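Local coordinates for protein bradyzoite surface antigen BSR4 (Toxoplasma gondii, PDB 2JKS) that is a bradyzoite-stage surface antigen of the SAG1-related family, binds zinc, and probably takes part in host attachment or immune recognition, at residues 5-10 and 153-158; 13-18 and 43-48; 231-236 and 269-274; 213-218 and 240-245. One frame throughout, in Å; residues are numbered along the deposited sequence.

Contact 1 of 4, residues 5-10 and 153-158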
loop_
_atom_site.group_PDB
_atom_site.type_symbol
_atom_site.label_atom_id
_atom_site.label_comp_id
_atom_site.label_asym_id
_atom_site.label_seq_id
_atom_site.Cartn_x
_atom_site.Cartn_y
_atom_site.Cartn_z
ATOM N N SER A 5 27.685 -12.165 14.173
ATOM C CA SER A 5 26.694 -11.990 13.118
ATOM C C SER A 5 27.174 -10.933 12.111
ATOM O O SER A 5 27.923 -9.984 12.451
ATOM C CB SER A 5 25.296 -11.687 13.712
ATOM O OG SER A 5 25.297 -10.685 14.748
ATOM N N ARG A 6 26.791 -11.118 10.852
ATOM C CA ARG A 6 27.126 -10.153 9.830
ATOM C C ARG A 6 25.952 -10.067 8.842
ATOM O O ARG A 6 25.512 -11.079 8.371
ATOM C CB ARG A 6 28.369 -10.566 9.056
ATOM C CG ARG A 6 28.791 -9.484 8.061
ATOM C CD ARG A 6 29.715 -9.983 7.018
ATOM N NE ARG A 6 30.147 -11.350 7.293
ATOM C CZ ARG A 6 31.393 -11.802 7.150
ATOM N NH1 ARG A 6 32.371 -10.974 6.781
ATOM N NH2 ARG A 6 31.667 -13.079 7.406
ATOM N N LEU A 7 25.514 -8.849 8.554
ATOM C CA LEU A 7 24.474 -8.552 7.577
ATOM C C LEU A 7 25.066 -7.786 6.375
ATOM O O LEU A 7 25.810 -6.790 6.531
ATOM C CB LEU A 7 23.339 -7.764 8.251
ATOM C CG LEU A 7 22.157 -7.362 7.334
ATOM C CD1 LEU A 7 21.403 -8.556 6.802
ATOM C CD2 LEU A 7 21.169 -6.418 8.074
ATOM N N THR A 8 24.781 -8.290 5.176
ATOM C CA THR A 8 25.090 -7.564 3.951
ATOM C C THR A 8 23.790 -7.256 3.169
ATOM O O THR A 8 22.923 -8.105 3.070
ATOM C CB THR A 8 26.085 -8.328 3.031
ATOM O OG1 THR A 8 27.245 -8.697 3.784
ATOM C CG2 THR A 8 26.530 -7.391 1.904
ATOM N N VAL A 9 23.667 -6.042 2.662
ATOM C CA VAL A 9 22.554 -5.600 1.802
ATOM C C VAL A 9 23.072 -4.879 0.543
ATOM O O VAL A 9 23.889 -3.982 0.634
ATOM C CB VAL A 9 21.551 -4.649 2.565
ATOM C CG1 VAL A 9 20.247 -4.478 1.734
ATOM C CG2 VAL A 9 21.208 -5.207 3.959
ATOM N N ALA A 10 22.594 -5.303 -0.642
ATOM C CA ALA A 10 22.864 -4.616 -1.910
ATOM C C ALA A 10 21.567 -4.714 -2.676
ATOM O O ALA A 10 21.081 -5.820 -2.886
ATOM C CB ALA A 10 23.969 -5.322 -2.688
ATOM N N ALA A 153 23.364 -15.258 18.240
ATOM C CA ALA A 153 23.481 -13.988 17.562
ATOM C C ALA A 153 22.337 -13.985 16.547
ATOM O O ALA A 153 21.772 -15.041 16.219
ATOM C CB ALA A 153 24.804 -13.872 16.878
ATOM N N ALA A 154 21.976 -12.799 16.077
ATOM C CA ALA A 154 20.868 -12.672 15.127
ATOM C C ALA A 154 21.112 -11.536 14.124
ATOM O O ALA A 154 21.941 -10.663 14.368
ATOM C CB ALA A 154 19.576 -12.441 15.902
ATOM N N CYS A 155 20.416 -11.595 12.986
ATOM C CA CYS A 155 20.308 -10.466 12.054
ATOM C C CYS A 155 18.867 -10.077 12.042
ATOM O O CYS A 155 17.966 -10.936 12.028
ATOM C CB CYS A 155 20.620 -10.890 10.625
ATOM S SG CYS A 155 22.332 -11.128 10.281
ATOM N N LYS A 156 18.636 -8.788 11.989
ATOM C CA LYS A 156 17.287 -8.313 11.786
ATOM C C LYS A 156 17.114 -7.495 10.467
ATOM O O LYS A 156 17.859 -6.571 10.200
ATOM C CB LYS A 156 16.885 -7.524 13.023
ATOM C CG LYS A 156 15.584 -6.866 12.930
ATOM C CD LYS A 156 15.692 -5.644 13.765
ATOM C CE LYS A 156 14.400 -5.401 14.485
ATOM N NZ LYS A 156 14.610 -4.235 15.341
ATOM N N LEU A 157 16.122 -7.862 9.647
ATOM C CA LEU A 157 15.893 -7.169 8.393
ATOM C C LEU A 157 14.541 -6.479 8.410
ATOM O O LEU A 157 13.534 -7.135 8.545
ATOM C CB LEU A 157 15.958 -8.148 7.190
ATOM C CG LEU A 157 15.753 -7.520 5.793
ATOM C CD1 LEU A 157 16.823 -6.477 5.465
ATOM C CD2 LEU A 157 15.672 -8.583 4.677
ATOM N N THR A 158 14.535 -5.158 8.268
ATOM C CA THR A 158 13.303 -4.440 8.065
ATOM C C THR A 158 13.042 -4.288 6.549
ATOM O O THR A 158 13.871 -3.752 5.823
ATOM C CB THR A 158 13.318 -3.066 8.775
ATOM O OG1 THR A 158 13.527 -3.260 10.192
ATOM C CG2 THR A 158 12.015 -2.301 8.542
HETATM O O HOH W 1 23.982 -10.668 16.946
#
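Ser5 and Leu7 meet the flat carbonyl groups of Ala154 and Lys156, while the carbonyl of Arg6 is met in turn by a sulfur, Cys155 SG. Ser5 OG comes within 3.4 Å of Ala154 O, and its CB lies beside the Ala153 methyl. One branch of Leu7, CD2, reaches Lys156 O at 3.9 Å. The Phe18 ring lies against Ser5, Ala153 and Cys155 together.

A water links the two segments, sitting 2.6 Å from Ser5 OG and accepting a bond from Ala154 N at 3.1 Å. With chi1 at 47°, the Ser5 hydroxyl is placed between the backbone N and the carbonyl carbon, within reach of this water. Cys155 SG stands anti to its own carbonyl carbon (chi1 -76°), which brings it under the Arg6 carbonyl and beside Leu7 CB. It is joined in a disulfide to Cys16, on the strand next to 6-10, although the modelled geometry of that bond is strained and the sulfur positions are uncertain.

The strands run roughly parallel, at 24°, yet their axes come no closer than 7.4 Å, too far for backbone pairing. Strand 6-10 pairs with 13-17 in one sheet and strand 152-161 belongs to the other. The contact therefore bridges two facing sheets near the edge of the first, as in the disulfide-pinned beta sandwich of an SRS domain.

Contact 2 of 4, residues 13-18 and 43-48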
loop_
_atom_site.group_PDB
_atom_site.type_symbol
_atom_site.label_atom_id
_atom_site.label_comp_id
_atom_site.label_asym_id
_atom_site.label_seq_id
_atom_site.Cartn_x
_atom_site.Cartn_y
_atom_site.Cartn_z
ATOM N N ASP A 13 18.647 -7.410 -1.943
ATOM C CA ASP A 13 19.115 -8.714 -1.541
ATOM C C ASP A 13 19.893 -8.536 -0.232
ATOM O O ASP A 13 20.802 -7.680 -0.187
ATOM C CB ASP A 13 19.967 -9.339 -2.647
ATOM C CG ASP A 13 19.215 -9.470 -3.955
ATOM O OD1 ASP A 13 18.066 -10.009 -3.950
ATOM O OD2 ASP A 13 19.751 -8.989 -4.978
ATOM N N ALA A 14 19.516 -9.308 0.799
ATOM C CA ALA A 14 20.187 -9.324 2.099
ATOM C C ALA A 14 20.727 -10.685 2.476
ATOM O O ALA A 14 20.108 -11.727 2.230
ATOM C CB ALA A 14 19.220 -8.858 3.215
ATOM N N LYS A 15 21.879 -10.676 3.117
ATOM C CA LYS A 15 22.575 -11.918 3.442
ATOM C C LYS A 15 23.031 -11.813 4.925
ATOM O O LYS A 15 23.733 -10.887 5.239
ATOM C CB LYS A 15 23.814 -12.060 2.515
ATOM C CG LYS A 15 23.597 -12.316 0.990
ATOM C CD LYS A 15 23.081 -11.042 0.193
ATOM C CE LYS A 15 24.197 -10.022 -0.096
ATOM N NZ LYS A 15 23.603 -8.772 -0.631
ATOM N N CYS A 16 22.646 -12.757 5.794
ATOM C CA CYS A 16 23.192 -12.841 7.167
ATOM C C CYS A 16 24.126 -14.051 7.316
ATOM O O CYS A 16 23.753 -15.180 6.956
ATOM C CB CYS A 16 22.081 -13.021 8.211
ATOM S SG CYS A 16 20.785 -11.753 8.317
ATOM N N ASP A 17 25.301 -13.799 7.875
ATOM C CA ASP A 17 26.410 -14.754 7.986
ATOM C C ASP A 17 26.779 -14.885 9.479
ATOM O O ASP A 17 26.993 -13.901 10.144
ATOM C CB ASP A 17 27.631 -14.219 7.206
ATOM C CG ASP A 17 27.537 -14.449 5.701
ATOM O OD1 ASP A 17 27.277 -15.599 5.246
ATOM O OD2 ASP A 17 27.739 -13.466 4.954
ATOM N N PHE A 18 26.843 -16.104 10.004
ATOM C CA PHE A 18 27.185 -16.311 11.413
ATOM C C PHE A 18 28.409 -17.226 11.482
ATOM O O PHE A 18 28.379 -18.332 10.930
ATOM C CB PHE A 18 26.033 -16.966 12.181
ATOM C CG PHE A 18 24.721 -16.224 12.092
ATOM C CD1 PHE A 18 23.759 -16.599 11.142
ATOM C CD2 PHE A 18 24.443 -15.156 12.961
ATOM C CE1 PHE A 18 22.570 -15.932 11.070
ATOM C CE2 PHE A 18 23.240 -14.485 12.875
ATOM C CZ PHE A 18 22.316 -14.866 11.929
ATOM N N THR A 43 15.359 -10.803 -1.645
ATOM C CA THR A 43 15.902 -12.090 -1.259
ATOM C C THR A 43 16.590 -12.006 0.091
ATOM O O THR A 43 17.197 -10.982 0.420
ATOM C CB THR A 43 16.833 -12.724 -2.329
ATOM O OG1 THR A 43 18.004 -11.932 -2.460
ATOM C CG2 THR A 43 16.148 -12.810 -3.697
ATOM N N PHE A 44 16.510 -13.106 0.857
ATOM C CA PHE A 44 17.065 -13.185 2.205
ATOM C C PHE A 44 17.791 -14.519 2.334
ATOM O O PHE A 44 17.210 -15.566 2.089
ATOM C CB PHE A 44 15.964 -13.037 3.277
ATOM C CG PHE A 44 16.487 -12.922 4.708
ATOM C CD1 PHE A 44 17.593 -12.140 5.010
ATOM C CD2 PHE A 44 15.833 -13.596 5.749
ATOM C CE1 PHE A 44 18.058 -12.010 6.312
ATOM C CE2 PHE A 44 16.282 -13.477 7.064
ATOM C CZ PHE A 44 17.404 -12.663 7.339
ATOM N N GLU A 45 19.063 -14.454 2.699
ATOM C CA GLU A 45 19.852 -15.672 2.877
ATOM C C GLU A 45 20.502 -15.700 4.259
ATOM O O GLU A 45 20.925 -14.642 4.783
ATOM C CB GLU A 45 20.883 -15.814 1.766
ATOM C CG GLU A 45 21.852 -16.953 2.005
ATOM C CD GLU A 45 22.799 -17.168 0.835
ATOM O OE1 GLU A 45 22.897 -16.253 -0.025
ATOM O OE2 GLU A 45 23.449 -18.258 0.795
ATOM N N CYS A 46 20.523 -16.880 4.877
ATOM C CA CYS A 46 21.188 -17.053 6.176
ATOM C C CYS A 46 22.083 -18.263 6.178
ATOM O O CYS A 46 21.622 -19.371 5.900
ATOM C CB CYS A 46 20.168 -17.162 7.292
ATOM S SG CYS A 46 19.162 -15.676 7.354
ATOM N N SER A 47 23.361 -18.043 6.478
ATOM C CA SER A 47 24.318 -19.131 6.442
ATOM C C SER A 47 25.190 -19.111 7.679
ATOM O O SER A 47 25.389 -18.067 8.300
ATOM C CB SER A 47 25.137 -19.102 5.148
ATOM O OG SER A 47 25.977 -17.976 5.093
ATOM N N ALA A 48 25.672 -20.284 8.063
ATOM C CA ALA A 48 26.432 -20.404 9.273
ATOM C C ALA A 48 27.457 -21.505 9.099
ATOM O O ALA A 48 27.359 -22.332 8.185
ATOM C CB ALA A 48 25.517 -20.711 10.437
HETATM O O HOH W 2 20.049 -12.694 -0.485
#
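Asp13 to Phe18 and Thr43 to Ala48 illustrate textbook parallel pairing, with five backbone hydrogen bonds zipping the strands together. Cys16 shows the pattern: its N gives a bond to Glu45 O at 2.7 Å, and its O takes one from Ser47 N at 2.9 Å, so one residue grips those on both sides of its bridge partner Cys46.

Polar side chains share the face of Asp13, Lys15, Asp17, Thr43, Glu45 and Ser47. Thr43 OG1 donates to Asp13 OD1; the modelled 2.4 Å is very short and its exact value doubtful. A water donates both to that OG1 and to Ala14 O. Lys15, bent at chi2 and chi3, curls back so that NZ donates a hydrogen bond to Asp13 O from above the carbonyl plane, at 3.0 Å.

Sulfur and aromatic groups occupy the other face. Cys16 SG, its position uncertain, touches the edge of the Phe44 ring, whereas Cys46 SG lies over one face toward the rim, 3.4 Å above the plane. Ala14 CB lies 4.1 Å from Phe44 CD1.

Disulfides lead on to the second sheet, Cys46 to Cys138 and Cys16, with strained modelled geometry, to Cys155. The chemistry implies a two-faced ribbon, polar on one side and covalently anchored to the sandwich interior on the other.

Contact 3 of 4, residues 231-236 and 269-274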
loop_
_atom_site.group_PDB
_atom_site.type_symbol
_atom_site.label_atom_id
_atom_site.label_comp_id
_atom_site.label_asym_id
_atom_site.label_seq_id
_atom_site.Cartn_x
_atom_site.Cartn_y
_atom_site.Cartn_z
ATOM N N THR A 231 -19.151 22.894 -3.511
ATOM C CA THR A 231 -20.091 23.594 -4.382
ATOM C C THR A 231 -21.006 22.557 -4.943
ATOM O O THR A 231 -20.602 21.396 -5.100
ATOM C CB THR A 231 -19.370 24.383 -5.510
ATOM O OG1 THR A 231 -18.547 25.345 -4.895
ATOM C CG2 THR A 231 -20.333 25.132 -6.350
ATOM N N ARG A 232 -22.253 22.934 -5.198
ATOM C CA ARG A 232 -23.241 21.997 -5.659
ATOM C C ARG A 232 -23.018 21.590 -7.150
ATOM O O ARG A 232 -22.666 22.435 -7.976
ATOM C CB ARG A 232 -24.675 22.509 -5.369
ATOM C CG ARG A 232 -24.948 22.733 -3.829
ATOM C CD ARG A 232 -26.364 23.290 -3.647
ATOM N NE ARG A 232 -27.402 22.303 -3.982
ATOM C CZ ARG A 232 -28.590 22.587 -4.541
ATOM N NH1 ARG A 232 -28.889 23.837 -4.886
ATOM N NH2 ARG A 232 -29.455 21.606 -4.801
ATOM N N PHE A 233 -23.121 20.280 -7.428
ATOM C CA PHE A 233 -23.024 19.753 -8.784
ATOM C C PHE A 233 -24.022 20.386 -9.760
ATOM O O PHE A 233 -23.662 20.598 -10.906
ATOM C CB PHE A 233 -23.211 18.245 -8.833
ATOM C CG PHE A 233 -21.935 17.463 -8.660
ATOM C CD1 PHE A 233 -20.928 17.492 -9.646
ATOM C CD2 PHE A 233 -21.726 16.703 -7.502
ATOM C CE1 PHE A 233 -19.736 16.761 -9.470
ATOM C CE2 PHE A 233 -20.542 15.968 -7.313
ATOM C CZ PHE A 233 -19.547 15.976 -8.293
ATOM N N VAL A 234 -25.253 20.669 -9.321
ATOM C CA VAL A 234 -26.244 21.368 -10.197
ATOM C C VAL A 234 -25.703 22.655 -10.795
ATOM O O VAL A 234 -26.192 23.076 -11.844
ATOM C CB VAL A 234 -27.601 21.786 -9.536
ATOM C CG1 VAL A 234 -28.559 20.615 -9.399
ATOM C CG2 VAL A 234 -27.405 22.633 -8.226
ATOM N N GLU A 235 -24.744 23.301 -10.139
ATOM C CA GLU A 235 -24.216 24.582 -10.634
ATOM C C GLU A 235 -23.435 24.446 -11.941
ATOM O O GLU A 235 -23.275 25.443 -12.670
ATOM C CB GLU A 235 -23.359 25.316 -9.590
ATOM C CG GLU A 235 -24.142 26.030 -8.489
ATOM C CD GLU A 235 -25.099 27.068 -9.070
ATOM O OE1 GLU A 235 -24.608 28.026 -9.748
ATOM O OE2 GLU A 235 -26.332 26.908 -8.875
ATOM N N ILE A 236 -22.944 23.237 -12.224
ATOM C CA ILE A 236 -22.186 22.939 -13.445
ATOM C C ILE A 236 -22.922 21.963 -14.372
ATOM O O ILE A 236 -22.701 21.975 -15.584
ATOM C CB ILE A 236 -20.721 22.506 -13.158
ATOM C CG1 ILE A 236 -20.630 21.164 -12.386
ATOM C CG2 ILE A 236 -19.982 23.642 -12.453
ATOM C CD1 ILE A 236 -19.240 20.673 -12.200
ATOM N N GLN A 269 -16.502 21.834 -18.119
ATOM C CA GLN A 269 -16.520 22.162 -16.689
ATOM C C GLN A 269 -15.407 21.328 -16.020
ATOM O O GLN A 269 -14.908 20.356 -16.579
ATOM C CB GLN A 269 -17.886 21.795 -16.078
ATOM C CG GLN A 269 -19.100 22.367 -16.804
ATOM C CD GLN A 269 -19.207 23.872 -16.635
ATOM O OE1 GLN A 269 -18.649 24.433 -15.680
ATOM N NE2 GLN A 269 -19.937 24.541 -17.562
ATOM N N GLN A 270 -15.017 21.692 -14.815
ATOM C CA GLN A 270 -13.994 20.875 -14.122
ATOM C C GLN A 270 -14.479 20.803 -12.714
ATOM O O GLN A 270 -15.123 21.743 -12.208
ATOM C CB GLN A 270 -12.636 21.546 -14.099
ATOM C CG GLN A 270 -11.846 21.576 -15.404
ATOM C CD GLN A 270 -10.380 21.914 -15.116
ATOM O OE1 GLN A 270 -10.090 22.890 -14.375
ATOM N NE2 GLN A 270 -9.441 21.089 -15.658
ATOM N N PHE A 271 -14.256 19.644 -12.101
ATOM C CA PHE A 271 -14.615 19.474 -10.693
ATOM C C PHE A 271 -13.561 18.571 -10.055
ATOM O O PHE A 271 -12.817 17.881 -10.761
ATOM C CB PHE A 271 -16.058 18.974 -10.489
ATOM C CG PHE A 271 -16.300 17.547 -10.947
ATOM C CD1 PHE A 271 -16.134 16.468 -10.050
ATOM C CD2 PHE A 271 -16.671 17.269 -12.274
ATOM C CE1 PHE A 271 -16.390 15.178 -10.450
ATOM C CE2 PHE A 271 -16.947 15.942 -12.667
ATOM C CZ PHE A 271 -16.805 14.910 -11.772
ATOM N N LEU A 272 -13.495 18.605 -8.720
ATOM C CA LEU A 272 -12.533 17.791 -8.006
ATOM C C LEU A 272 -13.249 16.963 -6.934
ATOM O O LEU A 272 -14.061 17.459 -6.214
ATOM C CB LEU A 272 -11.485 18.721 -7.407
ATOM C CG LEU A 272 -10.226 18.323 -6.686
ATOM C CD1 LEU A 272 -9.327 19.529 -6.778
ATOM C CD2 LEU A 272 -10.476 17.951 -5.218
ATOM N N VAL A 273 -12.924 15.675 -6.868
ATOM C CA VAL A 273 -13.253 14.846 -5.738
ATOM C C VAL A 273 -12.015 13.974 -5.444
ATOM O O VAL A 273 -10.968 14.136 -6.057
ATOM C CB VAL A 273 -14.437 13.903 -6.046
ATOM C CG1 VAL A 273 -15.724 14.678 -6.237
ATOM C CG2 VAL A 273 -14.127 13.088 -7.324
ATOM N N GLY A 274 -12.144 13.081 -4.473
ATOM C CA GLY A 274 -11.067 12.161 -4.193
ATOM C C GLY A 274 -11.257 11.386 -2.921
ATOM O O GLY A 274 -12.405 11.116 -2.479
#
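Phe233 and Phe271 form a T-shaped stack in the beta-sandwich fold of the second SRS domain, where a 3-10 turn following strand 230-232 packs on strand 269-277. The aromatic interaction comes first. The edge of Phe233, led by CE1 and CZ, points into one face of Phe271, with centroids 5.1 Å apart and planes at 78°. Phe233 CE1 hangs 3.6 Å above the Phe271 plane, displaced toward the rim, and is 3.7 Å from Phe271 CD1. Phe271 CG lies between its backbone N and carbonyl carbon (chi1 69°), which places the ring where Phe233 reaches its face. Tyr217, Phe240 and Trp245 also meet the Phe233 ring, making it a hub for aromatic groups.

No hydrogen bond passes between the segments; within the turn, Ile236 N binds Phe233 O at 3.0 Å, fixing the spacing of the two side chains that reach strand 269-277.

Apolar and van der Waals contacts make up the rest. Ile236 and Gln269 run past each other in opposite directions, so that Gln269 OE1 lies 3.6 Å from Ile236 CG2 and the aliphatic CG of Gln269 rests near Ile236 O. The other branch of the isoleucine crosses Phe271 at about a right angle, Ile236 CD1 ending 4.0 Å from Phe271 CB.

Contact 4 of 4, residues 213-218 and 240-245. With ZN (zinc ion), chain I.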
loop_
_atom_site.group_PDB
_atom_site.type_symbol
_atom_site.label_atom_id
_atom_site.label_comp_id
_atom_site.label_asym_id
_atom_site.label_seq_id
_atom_site.Cartn_x
_atom_site.Cartn_y
_atom_site.Cartn_z
ATOM N N TYR A 213 -20.372 14.118 -1.463
ATOM C CA TYR A 213 -20.083 13.964 -2.899
ATOM C C TYR A 213 -21.359 13.697 -3.700
ATOM O O TYR A 213 -21.400 14.031 -4.876
ATOM C CB TYR A 213 -19.048 12.871 -3.146
ATOM C CG TYR A 213 -19.521 11.528 -2.691
ATOM C CD1 TYR A 213 -20.253 10.722 -3.525
ATOM C CD2 TYR A 213 -19.267 11.099 -1.363
ATOM C CE1 TYR A 213 -20.732 9.515 -3.086
ATOM C CE2 TYR A 213 -19.743 9.892 -0.900
ATOM C CZ TYR A 213 -20.461 9.108 -1.766
ATOM O OH TYR A 213 -20.922 7.875 -1.341
ATOM N N ALA A 214 -22.388 13.103 -3.073
ATOM C CA ALA A 214 -23.642 12.774 -3.795
ATOM C C ALA A 214 -24.361 14.022 -4.295
ATOM O O ALA A 214 -25.184 13.907 -5.209
ATOM C CB ALA A 214 -24.610 11.926 -2.926
ATOM N N GLU A 215 -24.030 15.183 -3.716
ATOM C CA GLU A 215 -24.574 16.486 -4.172
ATOM C C GLU A 215 -23.549 17.548 -4.509
ATOM O O GLU A 215 -23.902 18.509 -5.152
ATOM C CB GLU A 215 -25.526 17.094 -3.130
ATOM C CG GLU A 215 -26.673 16.223 -2.813
ATOM C CD GLU A 215 -27.554 16.785 -1.701
ATOM O OE1 GLU A 215 -27.334 17.920 -1.196
ATOM O OE2 GLU A 215 -28.493 16.075 -1.341
ATOM N N GLU A 216 -22.333 17.422 -3.978
ATOM C CA GLU A 216 -21.303 18.459 -4.028
ATOM C C GLU A 216 -19.945 18.005 -4.552
ATOM O O GLU A 216 -19.566 16.827 -4.440
ATOM C CB GLU A 216 -21.093 19.063 -2.647
ATOM C CG GLU A 216 -22.304 19.889 -2.238
ATOM C CD GLU A 216 -22.347 20.294 -0.813
ATOM O OE1 GLU A 216 -21.494 19.886 0.008
ATOM O OE2 GLU A 216 -23.316 21.044 -0.520
ATOM N N TYR A 217 -19.153 18.978 -5.026
ATOM C CA TYR A 217 -17.754 18.708 -5.334
ATOM C C TYR A 217 -16.858 19.727 -4.675
ATOM O O TYR A 217 -17.360 20.680 -4.061
ATOM C CB TYR A 217 -17.568 18.640 -6.861
ATOM C CG TYR A 217 -17.906 19.934 -7.572
ATOM C CD1 TYR A 217 -16.919 20.871 -7.872
ATOM C CD2 TYR A 217 -19.217 20.214 -7.932
ATOM C CE1 TYR A 217 -17.220 22.069 -8.534
ATOM C CE2 TYR A 217 -19.534 21.401 -8.577
ATOM C CZ TYR A 217 -18.522 22.323 -8.880
ATOM O OH TYR A 217 -18.866 23.509 -9.501
ATOM N N CYS A 218 -15.537 19.538 -4.768
ATOM C CA CYS A 218 -14.574 20.557 -4.347
ATOM C C CYS A 218 -14.285 21.453 -5.550
ATOM O O CYS A 218 -14.001 20.956 -6.670
ATOM C CB CYS A 218 -13.255 19.941 -3.850
ATOM S SG CYS A 218 -13.368 18.567 -2.671
ATOM N N PHE A 240 -28.463 17.769 -13.135
ATOM C CA PHE A 240 -27.971 16.861 -12.096
ATOM C C PHE A 240 -29.089 16.330 -11.187
ATOM O O PHE A 240 -29.975 17.087 -10.779
ATOM C CB PHE A 240 -26.952 17.597 -11.220
ATOM C CG PHE A 240 -26.355 16.733 -10.131
ATOM C CD1 PHE A 240 -25.327 15.828 -10.422
ATOM C CD2 PHE A 240 -26.815 16.856 -8.804
ATOM C CE1 PHE A 240 -24.774 15.033 -9.419
ATOM C CE2 PHE A 240 -26.275 16.083 -7.779
ATOM C CZ PHE A 240 -25.232 15.176 -8.077
ATOM N N LEU A 241 -29.014 15.047 -10.862
ATOM C CA LEU A 241 -29.830 14.443 -9.797
ATOM C C LEU A 241 -28.894 13.626 -8.911
ATOM O O LEU A 241 -27.901 13.087 -9.400
ATOM C CB LEU A 241 -30.858 13.469 -10.391
ATOM C CG LEU A 241 -31.837 13.908 -11.502
ATOM C CD1 LEU A 241 -32.746 12.764 -11.895
ATOM C CD2 LEU A 241 -32.672 15.077 -11.089
ATOM N N LYS A 242 -29.232 13.505 -7.634
ATOM C CA LYS A 242 -28.489 12.655 -6.678
ATOM C C LYS A 242 -28.336 11.238 -7.181
ATOM O O LYS A 242 -27.331 10.582 -6.870
ATOM C CB LYS A 242 -29.198 12.599 -5.320
ATOM C CG LYS A 242 -28.894 13.723 -4.375
ATOM C CD LYS A 242 -29.530 13.412 -3.010
ATOM C CE LYS A 242 -28.520 12.945 -2.058
ATOM N NZ LYS A 242 -28.983 13.335 -0.695
ATOM N N SER A 243 -29.308 10.760 -7.958
ATOM C CA SER A 243 -29.260 9.371 -8.451
ATOM C C SER A 243 -28.127 9.129 -9.444
ATOM O O SER A 243 -27.808 7.969 -9.759
ATOM C CB SER A 243 -30.602 8.958 -9.083
ATOM O OG SER A 243 -30.841 9.658 -10.295
ATOM N N TRP A 244 -27.521 10.213 -9.950
ATOM C CA TRP A 244 -26.350 10.086 -10.842
ATOM C C TRP A 244 -25.162 9.411 -10.098
ATOM O O TRP A 244 -24.276 8.830 -10.705
ATOM C CB TRP A 244 -25.928 11.465 -11.372
ATOM C CG TRP A 244 -26.820 12.134 -12.434
ATOM C CD1 TRP A 244 -28.127 11.845 -12.753
ATOM C CD2 TRP A 244 -26.457 13.285 -13.234
ATOM N NE1 TRP A 244 -28.576 12.720 -13.741
ATOM C CE2 TRP A 244 -27.574 13.621 -14.029
ATOM C CE3 TRP A 244 -25.298 14.054 -13.343
ATOM C CZ2 TRP A 244 -27.549 14.692 -14.966
ATOM C CZ3 TRP A 244 -25.264 15.120 -14.271
ATOM C CH2 TRP A 244 -26.391 15.417 -15.076
ATOM N N TRP A 245 -25.139 9.515 -8.777
ATOM C CA TRP A 245 -24.159 8.781 -7.966
ATOM C C TRP A 245 -24.773 7.533 -7.383
ATOM O O TRP A 245 -25.890 7.586 -6.809
ATOM C CB TRP A 245 -23.713 9.608 -6.791
ATOM C CG TRP A 245 -22.733 10.703 -7.103
ATOM C CD1 TRP A 245 -23.002 12.024 -7.246
ATOM C CD2 TRP A 245 -21.320 10.550 -7.268
ATOM N NE1 TRP A 245 -21.843 12.723 -7.495
ATOM C CE2 TRP A 245 -20.790 11.842 -7.502
ATOM C CE3 TRP A 245 -20.439 9.453 -7.198
ATOM C CZ2 TRP A 245 -19.421 12.062 -7.698
ATOM C CZ3 TRP A 245 -19.064 9.675 -7.381
ATOM C CH2 TRP A 245 -18.572 10.962 -7.642
HETATM ZN ZN ZN I . -23.339 21.303 1.433
#
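The backbones approach most closely at Ala214 and Lys242, whose CA atoms are 5.6 Å apart where the turn leading into strand 216-218 meets the 3-10 turn 242-244. Around this point the side chains make three distinct contacts. In the first, the edge of Tyr213 is directed at a face of Trp245: the tyrosine and the six-membered indole ring have centroids 5.2 Å apart and planes at 74°. Tyr213 CD1 sits toward the rim, 3.8 Å above the indole plane, and Ala214 N lies over the same ring system. The tyrosine hydroxyl is bonded beyond, to Thr247.

Trp245 opens strand 245-247, the outermost strand of a five-stranded sheet in the second SRS domain; the contact joins the turn before strand 216-218 to the loop leading into that strand.

The second contact is less conventional. Ala214 O is buried with no polar partner in the model, and the edge of the Phe240 ring meets it in plane, Phe240 CZ at 3.1 Å.

The third is ionic and lies toward solvent. Lys242 NZ and Glu215 OE2 form a hydrogen-bonded salt bridge of 2.9 Å on the anti side, 27° out of the carboxylate plane; the lysine chain bends at chi3 (103°) to bring NZ there, while Lys242 CG packs 3.7 Å from Glu215 CG. Next door, Glu216 turns away from 240-245 and ligates a zinc ion, chiefly through OE2 at 2.0 Å, with OE1 farther at 2.7 Å and hydrogen-bonded to Thr212.

The four contacts fall into two pairs, one in each SRS domain, on opposite sides of the chain's centre; centres in different pairs are 53 to 55 Å apart. Contacts 1 and 2, with centres 7 Å apart, share the sheet in which strands 6-10 and 13-17 are neighbours, and contact 2 falls along the chain between the two halves of contact 1. Contacts 3 and 4, 8 Å apart, follow later and alternate in sequence: 213-218, 231-236, 240-245, 269-274. They meet through the two-stranded sheet 216-218/230-232, which strand 269-277 also touches by a probable backbone hydrogen bond from Cys218 N to Leu272 O. Each pair of contacts lies within one domain of an elongated two-domain antigen.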